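Local coordinates for protein single-stranded-DNA-specific exonuclease RecJ (Thermus thermophilus, PDB 2ZXR) that degrades single-stranded DNA in the 5' to 3' direction as a divalent-metal-dependent exonuclease, with no detectable activity on single-stranded RNA, at residues P13-A16 with Q17-V21; P29-A32 with L33-H37; A649-A652 with Y653-V656. One frame throughout, in Å; residues are numbered along the deposited sequence.

Contact 1 (P13-A16 with Q17-V21)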
loop_
_atom_site.group_PDB
_atom_site.type_symbol
_atom_site.label_atom_id
_atom_site.label_comp_id
_atom_site.label_asym_id
_atom_site.label_seq_id
_atom_site.Cartn_x
_atom_site.Cartn_y
_atom_site.Cartn_z
ATOM N N PRO A 13 20.037 -0.019 -1.111
ATOM C CA PRO A 13 20.444 1.330 -1.521
ATOM C C PRO A 13 21.955 1.477 -1.406
ATOM O O PRO A 13 22.635 0.591 -0.872
ATOM C CB PRO A 13 19.708 2.226 -0.524
ATOM C CG PRO A 13 19.751 1.410 0.730
ATOM C CD PRO A 13 19.469 -0.019 0.250
ATOM N N PRO A 14 22.505 2.580 -1.936
ATOM C CA PRO A 14 23.957 2.748 -1.818
ATOM C C PRO A 14 24.291 2.939 -0.333
ATOM O O PRO A 14 23.622 3.691 0.395
ATOM C CB PRO A 14 24.261 3.985 -2.680
ATOM C CG PRO A 14 22.882 4.605 -2.990
ATOM C CD PRO A 14 21.941 3.432 -2.998
ATOM N N LEU A 15 25.321 2.241 0.121
ATOM C CA LEU A 15 25.697 2.305 1.525
ATOM C C LEU A 15 25.810 3.681 2.179
ATOM O O LEU A 15 25.307 3.872 3.287
ATOM C CB LEU A 15 26.989 1.535 1.752
ATOM C CG LEU A 15 26.862 0.016 1.736
ATOM C CD1 LEU A 15 27.664 -0.518 2.930
ATOM C CD2 LEU A 15 25.412 -0.425 1.846
ATOM N N ALA A 16 26.469 4.633 1.527
ATOM C CA ALA A 16 26.589 5.957 2.134
ATOM C C ALA A 16 25.216 6.596 2.365
ATOM O O ALA A 16 25.032 7.295 3.355
ATOM C CB ALA A 16 27.464 6.873 1.281
ATOM N N GLN A 17 24.250 6.364 1.469
ATOM C CA GLN A 17 22.915 6.924 1.670
ATOM C C GLN A 17 22.157 6.095 2.719
ATOM O O GLN A 17 21.395 6.633 3.516
ATOM C CB GLN A 17 22.108 6.944 0.369
ATOM C CG GLN A 17 22.777 7.635 -0.812
ATOM C CD GLN A 17 21.849 7.712 -2.025
ATOM O OE1 GLN A 17 22.300 7.717 -3.178
ATOM N NE2 GLN A 17 20.547 7.783 -1.769
ATOM N N TRP A 18 22.376 4.786 2.734
ATOM C CA TRP A 18 21.695 3.921 3.704
ATOM C C TRP A 18 22.097 4.422 5.092
ATOM O O TRP A 18 21.267 4.586 5.997
ATOM C CB TRP A 18 22.165 2.484 3.519
ATOM C CG TRP A 18 21.259 1.385 4.011
ATOM C CD1 TRP A 18 20.270 1.466 4.966
ATOM C CD2 TRP A 18 21.334 0.005 3.630
ATOM N NE1 TRP A 18 19.736 0.213 5.200
ATOM C CE2 TRP A 18 20.372 -0.698 4.395
ATOM C CE3 TRP A 18 22.129 -0.706 2.718
ATOM C CZ2 TRP A 18 20.183 -2.073 4.272
ATOM C CZ3 TRP A 18 21.938 -2.078 2.599
ATOM C CH2 TRP A 18 20.972 -2.746 3.371
ATOM N N ARG A 19 23.395 4.658 5.241
ATOM C CA ARG A 19 23.956 5.148 6.485
ATOM C C ARG A 19 23.418 6.525 6.869
ATOM O O ARG A 19 23.141 6.774 8.042
ATOM C CB ARG A 19 25.488 5.180 6.380
ATOM C CG ARG A 19 26.126 3.832 6.701
ATOM C CD ARG A 19 27.470 3.650 6.004
ATOM N NE ARG A 19 28.233 2.542 6.582
ATOM C CZ ARG A 19 29.349 2.053 6.049
ATOM N NH1 ARG A 19 29.827 2.573 4.923
ATOM N NH2 ARG A 19 29.996 1.057 6.652
ATOM N N GLU A 20 23.290 7.412 5.886
ATOM C CA GLU A 20 22.773 8.760 6.127
ATOM C C GLU A 20 21.358 8.690 6.689
ATOM O O GLU A 20 21.023 9.411 7.637
ATOM C CB GLU A 20 22.782 9.576 4.831
ATOM C CG GLU A 20 24.196 9.903 4.364
ATOM C CD GLU A 20 24.267 10.522 2.974
ATOM O OE1 GLU A 20 25.380 10.966 2.594
ATOM O OE2 GLU A 20 23.228 10.557 2.259
ATOM N N VAL A 21 20.540 7.807 6.129
ATOM C CA VAL A 21 19.167 7.662 6.600
ATOM C C VAL A 21 19.135 7.103 8.015
ATOM O O VAL A 21 18.411 7.612 8.876
ATOM C CB VAL A 21 18.342 6.775 5.640
ATOM C CG1 VAL A 21 16.963 6.510 6.216
ATOM C CG2 VAL A 21 18.208 7.491 4.276
#
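Pro13 lies on one face of the Trp18 indole, in the loop just ahead of helix 15-25. Its CG sits 3.6 Å from Trp18 CD2, displaced toward the rim of the ring system, while Pro13 CD stands 3.9 Å from the centroid of the six-membered ring and 19° off its normal, a CH-pi contact. The indole is brought beneath the proline by a first torsion that sets Trp18 CG opposite the backbone N (chi1 -157°). Pro13 and Trp18 both pack on Leu33 of helix 29-37, and Trp18 also touches Leu626 and Leu629 of helix 624-639.

Pro14 occupies the N-cap position, and its O is the acceptor of the first helical bond, from Trp18 N at 2.9 Å; Gln17 N donates to the same oxygen through a weak bond with a poor N-H direction of 123°. The ring of Pro14 also rests on the aliphatic part of Gln17, with Pro14 CG 3.7 Å from Gln17 CG.

Leu15 is the first helical residue and spreads its two methyls over different partners. Leu15 CD2 comes obliquely to within 3.4 Å of Trp18 CE3, a close fit beside the area already covered by Pro13, whereas CD1 lies only loosely over one face of the Arg19 guanidinium, near its rim. Leu15 O accepts from Arg19 N at 2.8 Å. The extended Arg19 chain carries NE away to a salt bridge with Glu623.

With Ala16 the helical pattern continues on the exposed side, its O taking Glu20 N at 3.1 Å.

Pro13, Leu15 and Trp18 thus make an apolar cluster at the start of the helix, with Pro14 left on the outer side, while the indole's single nitrogen, NE1, is satisfied by donating to Pro29 O.

Contact 2 (P29-A32 with L33-H37)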
loop_
_atom_site.group_PDB
_atom_site.type_symbol
_atom_site.label_atom_id
_atom_site.label_comp_id
_atom_site.label_asym_id
_atom_site.label_seq_id
_atom_site.Cartn_x
_atom_site.Cartn_y
_atom_site.Cartn_z
ATOM N N PRO A 29 19.126 -0.632 10.153
ATOM C CA PRO A 29 19.142 -0.856 8.699
ATOM C C PRO A 29 17.820 -1.291 8.017
ATOM O O PRO A 29 17.549 -0.882 6.908
ATOM C CB PRO A 29 20.272 -1.879 8.516
ATOM C CG PRO A 29 20.217 -2.686 9.796
ATOM C CD PRO A 29 19.970 -1.612 10.863
ATOM N N GLU A 30 16.995 -2.095 8.674
ATOM C CA GLU A 30 15.729 -2.527 8.072
ATOM C C GLU A 30 14.788 -1.375 7.809
ATOM O O GLU A 30 14.356 -1.146 6.674
ATOM C CB GLU A 30 15.018 -3.533 8.976
ATOM C CG GLU A 30 15.790 -4.813 9.204
ATOM C CD GLU A 30 16.890 -4.633 10.221
ATOM O OE1 GLU A 30 16.835 -3.635 10.990
ATOM O OE2 GLU A 30 17.796 -5.490 10.251
ATOM N N ALA A 31 14.463 -0.647 8.868
ATOM C CA ALA A 31 13.575 0.494 8.757
ATOM C C ALA A 31 14.170 1.546 7.815
ATOM O O ALA A 31 13.455 2.148 7.004
ATOM C CB ALA A 31 13.325 1.086 10.143
ATOM N N ALA A 32 15.481 1.770 7.906
ATOM C CA ALA A 32 16.117 2.753 7.024
ATOM C C ALA A 32 15.936 2.344 5.566
ATOM O O ALA A 32 15.836 3.189 4.692
ATOM C CB ALA A 32 17.602 2.895 7.350
ATOM N N LEU A 33 15.907 1.045 5.303
ATOM C CA LEU A 33 15.712 0.556 3.945
ATOM C C LEU A 33 14.335 1.043 3.459
ATOM O O LEU A 33 14.193 1.560 2.338
ATOM C CB LEU A 33 15.743 -0.973 3.950
ATOM C CG LEU A 33 16.842 -1.701 3.183
ATOM C CD1 LEU A 33 16.967 -3.147 3.689
ATOM C CD2 LEU A 33 16.502 -1.680 1.710
ATOM N N ALA A 34 13.328 0.868 4.312
ATOM C CA ALA A 34 11.951 1.286 4.005
ATOM C C ALA A 34 11.882 2.804 3.783
ATOM O O ALA A 34 11.350 3.282 2.766
ATOM C CB ALA A 34 11.017 0.870 5.139
ATOM N N TYR A 35 12.432 3.569 4.723
ATOM C CA TYR A 35 12.429 5.019 4.568
ATOM C C TYR A 35 13.138 5.433 3.276
ATOM O O TYR A 35 12.613 6.270 2.523
ATOM C CB TYR A 35 13.090 5.696 5.767
ATOM C CG TYR A 35 12.333 5.488 7.047
ATOM C CD1 TYR A 35 11.004 5.888 7.162
ATOM C CD2 TYR A 35 12.929 4.861 8.134
ATOM C CE1 TYR A 35 10.294 5.660 8.337
ATOM C CE2 TYR A 35 12.234 4.623 9.296
ATOM C CZ TYR A 35 10.919 5.019 9.400
ATOM O OH TYR A 35 10.221 4.760 10.553
ATOM N N TRP A 36 14.306 4.843 2.996
ATOM C CA TRP A 36 15.021 5.207 1.772
ATOM C C TRP A 36 14.139 4.999 0.538
ATOM O O TRP A 36 14.076 5.862 -0.344
ATOM C CB TRP A 36 16.308 4.401 1.612
ATOM C CG TRP A 36 17.141 4.857 0.431
ATOM C CD1 TRP A 36 18.026 5.909 0.401
ATOM C CD2 TRP A 36 17.161 4.283 -0.880
ATOM N NE1 TRP A 36 18.593 6.018 -0.850
ATOM C CE2 TRP A 36 18.083 5.036 -1.655
ATOM C CE3 TRP A 36 16.497 3.207 -1.479
ATOM C CZ2 TRP A 36 18.353 4.740 -3.002
ATOM C CZ3 TRP A 36 16.765 2.913 -2.822
ATOM C CH2 TRP A 36 17.687 3.681 -3.566
ATOM N N HIS A 37 13.450 3.866 0.486
ATOM C CA HIS A 37 12.565 3.555 -0.629
ATOM C C HIS A 37 11.345 4.467 -0.741
ATOM O O HIS A 37 10.893 4.744 -1.846
ATOM C CB HIS A 37 12.080 2.104 -0.540
ATOM C CG HIS A 37 13.071 1.104 -1.055
ATOM N ND1 HIS A 37 13.595 1.165 -2.332
ATOM C CD2 HIS A 37 13.646 0.029 -0.465
ATOM C CE1 HIS A 37 14.451 0.173 -2.502
ATOM N NE2 HIS A 37 14.500 -0.531 -1.384
#
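Ala31 and Tyr35 form the tight part of this turn of helix 29-37. Tyr35 N donates to Ala31 O at 2.9 Å with an almost straight N-H (171°), and the ring comes obliquely past the same carbonyl, Tyr35 CD2 standing 3.0 Å from Ala31 O. This follows from the first torsion of Tyr35, which places CG beside the backbone N (chi1 -65°). Further out on the ring, Tyr35 CE2 meets Ala31 CB at 3.8 Å, and the phenol OH is taken by the carbonyl of Glu446.

The earlier bonds are less regular. Leu33 N donates to Pro29 O at 3.0 Å and more weakly to Glu30 O, while Ala34 N reaches Glu30 O at 3.3 Å.

Ala32 O and Trp36 N close at 2.8 Å, but there the side chains part company. The Trp36 indole leads away from 29-32 on the more exposed end of the helix, where Trp36 CE3 lies 3.6 Å above the His37 ring plane, toward its rim, and Arg41 makes a cation-pi contact with the Trp36 indole.

The small alanines let two different helices come close, 440-447 at Ala31 and 15-25 at Ala32. Backbone polar groups are thus met within the helix, whereas the buried Glu30 carboxylate has long, weak ion pairs with Arg625 and Arg632, and Tyr35 combines an apolar ring with a hydroxyl anchored outside the turn.

Contact 3 (A649-A652 with Y653-V656)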
loop_
_atom_site.group_PDB
_atom_site.type_symbol
_atom_site.label_atom_id
_atom_site.label_comp_id
_atom_site.label_asym_id
_atom_site.label_seq_id
_atom_site.Cartn_x
_atom_site.Cartn_y
_atom_site.Cartn_z
ATOM N N ALA A 649 24.425 -8.471 -2.777
ATOM C CA ALA A 649 24.808 -8.565 -1.383
ATOM C C ALA A 649 26.322 -8.507 -1.219
ATOM O O ALA A 649 26.837 -7.978 -0.221
ATOM C CB ALA A 649 24.273 -9.861 -0.795
ATOM N N LEU A 650 27.033 -9.075 -2.189
ATOM C CA LEU A 650 28.486 -9.089 -2.128
ATOM C C LEU A 650 29.000 -7.663 -2.268
ATOM O O LEU A 650 29.922 -7.267 -1.561
ATOM C CB LEU A 650 29.061 -10.004 -3.218
ATOM C CG LEU A 650 30.594 -10.112 -3.260
ATOM C CD1 LEU A 650 31.156 -10.377 -1.867
ATOM C CD2 LEU A 650 30.988 -11.221 -4.209
ATOM N N LEU A 651 28.403 -6.882 -3.167
ATOM C CA LEU A 651 28.823 -5.487 -3.314
ATOM C C LEU A 651 28.633 -4.732 -1.986
ATOM O O LEU A 651 29.502 -3.964 -1.563
ATOM C CB LEU A 651 28.018 -4.789 -4.401
ATOM C CG LEU A 651 28.147 -5.373 -5.812
ATOM C CD1 LEU A 651 27.417 -4.430 -6.785
ATOM C CD2 LEU A 651 29.624 -5.498 -6.211
ATOM N N ALA A 652 27.510 -4.954 -1.312
ATOM C CA ALA A 652 27.282 -4.257 -0.046
ATOM C C ALA A 652 28.317 -4.758 0.955
ATOM O O ALA A 652 28.822 -3.992 1.786
ATOM C CB ALA A 652 25.841 -4.520 0.477
ATOM N N TYR A 653 28.627 -6.048 0.860
ATOM C CA TYR A 653 29.607 -6.677 1.741
ATOM C C TYR A 653 30.983 -6.005 1.619
ATOM O O TYR A 653 31.626 -5.744 2.636
ATOM C CB TYR A 653 29.733 -8.165 1.425
ATOM C CG TYR A 653 30.778 -8.888 2.260
ATOM C CD1 TYR A 653 30.534 -9.216 3.585
ATOM C CD2 TYR A 653 32.023 -9.221 1.722
ATOM C CE1 TYR A 653 31.499 -9.854 4.360
ATOM C CE2 TYR A 653 32.999 -9.867 2.495
ATOM C CZ TYR A 653 32.723 -10.174 3.815
ATOM O OH TYR A 653 33.686 -10.788 4.598
ATOM N N TRP A 654 31.443 -5.738 0.393
ATOM C CA TRP A 654 32.747 -5.073 0.221
ATOM C C TRP A 654 32.653 -3.718 0.934
ATOM O O TRP A 654 33.555 -3.315 1.657
ATOM C CB TRP A 654 33.073 -4.722 -1.236
ATOM C CG TRP A 654 33.043 -5.788 -2.298
ATOM C CD1 TRP A 654 32.492 -5.663 -3.566
ATOM C CD2 TRP A 654 33.653 -7.069 -2.262
ATOM N NE1 TRP A 654 32.731 -6.788 -4.305
ATOM C CE2 TRP A 654 33.440 -7.670 -3.536
ATOM C CE3 TRP A 654 34.356 -7.770 -1.291
ATOM C CZ2 TRP A 654 33.908 -8.940 -3.851
ATOM C CZ3 TRP A 654 34.810 -9.012 -1.598
ATOM C CH2 TRP A 654 34.584 -9.595 -2.876
ATOM N N GLU A 655 31.560 -3.003 0.683
ATOM C CA GLU A 655 31.375 -1.694 1.288
ATOM C C GLU A 655 31.354 -1.682 2.815
ATOM O O GLU A 655 32.105 -0.930 3.437
ATOM C CB GLU A 655 30.109 -1.033 0.747
ATOM C CG GLU A 655 30.409 -0.037 -0.350
ATOM C CD GLU A 655 31.639 0.821 -0.021
ATOM O OE1 GLU A 655 31.591 1.628 0.943
ATOM O OE2 GLU A 655 32.664 0.670 -0.720
ATOM N N VAL A 656 30.511 -2.508 3.426
ATOM C CA VAL A 656 30.445 -2.536 4.882
ATOM C C VAL A 656 31.739 -2.998 5.529
ATOM O O VAL A 656 31.770 -3.311 6.720
ATOM C CB VAL A 656 29.327 -3.455 5.409
ATOM C CG1 VAL A 656 27.996 -2.951 4.942
ATOM C CG2 VAL A 656 29.556 -4.881 4.961
#
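Ala652 O and Val656 N make a short, straight bond of 2.8 Å, with an N-H angle of 172°, at the point where helix 643-655 ends and Val656 leaves helical geometry. Trp654 N binds Leu650 O at 2.9 Å, and Tyr653 N is similarly held by Ala649 O. The bond from Glu655 N to Leu651 O is longer, at 3.2 Å. The carboxylate of Glu655 turns away from this turn, its chain bent at the second torsion, and OE2 forms a salt bridge with Arg658.

Outward from the backbone, Leu650 and Trp654 dominate the packing. Leu650 CD1 lies over the six-membered ring of Trp654, 3.7 Å from its centroid and 12° off the normal, a CH-pi contact, and Leu650 CG is 3.6 Å from Trp654 CZ2. The indole lies back along the helix because its CG sits beside the backbone N (chi1 -55°). Leu650 O consequently lies over a face of the ring as well, 3.5 Å from Trp654 CG. CD1 of Leu650 additionally touches Tyr653 CD2 at 3.9 Å, so one methyl serves two aromatic rings. Leu651 adds its CD2, 3.9 Å from Trp654 NE1; this indole nitrogen is buried and has no polar partner in the model.

Around this turn, Ala649 and Tyr653 face helix 624-639, with Tyr653 against Val630 and Leu634, while Trp654 meets Pro592 and Pro595 and Leu651 meets Ile537 and Phe540. The helix belongs to the RecJ C-terminal domain, and through Glu655 and Val656, which touch Leu15, its end abuts the start of the N-terminal helix 15-25.

From the N terminus, contact 1 starts helix 15-25, contact 2 covers helix 29-37, and contact 3 finishes helix 643-655. Each is local, so none closes a loop, nests in another or crosses it; they follow in series. Contacts 1 and 2, with centres about 9 Å apart, touch directly: Pro13 CB packs 3.3 Å from Trp36 CD2. Contact 1 also reaches the far C-terminal part, where Arg19 NH2 comes to 4.0 Å from Val656 CA. Contacts 2 and 3 do not touch, their nearest atoms being about 9 Å apart. Contact 1 therefore ties the N-terminal helices to the C-terminal domain, and helix 624-639 packs against all three.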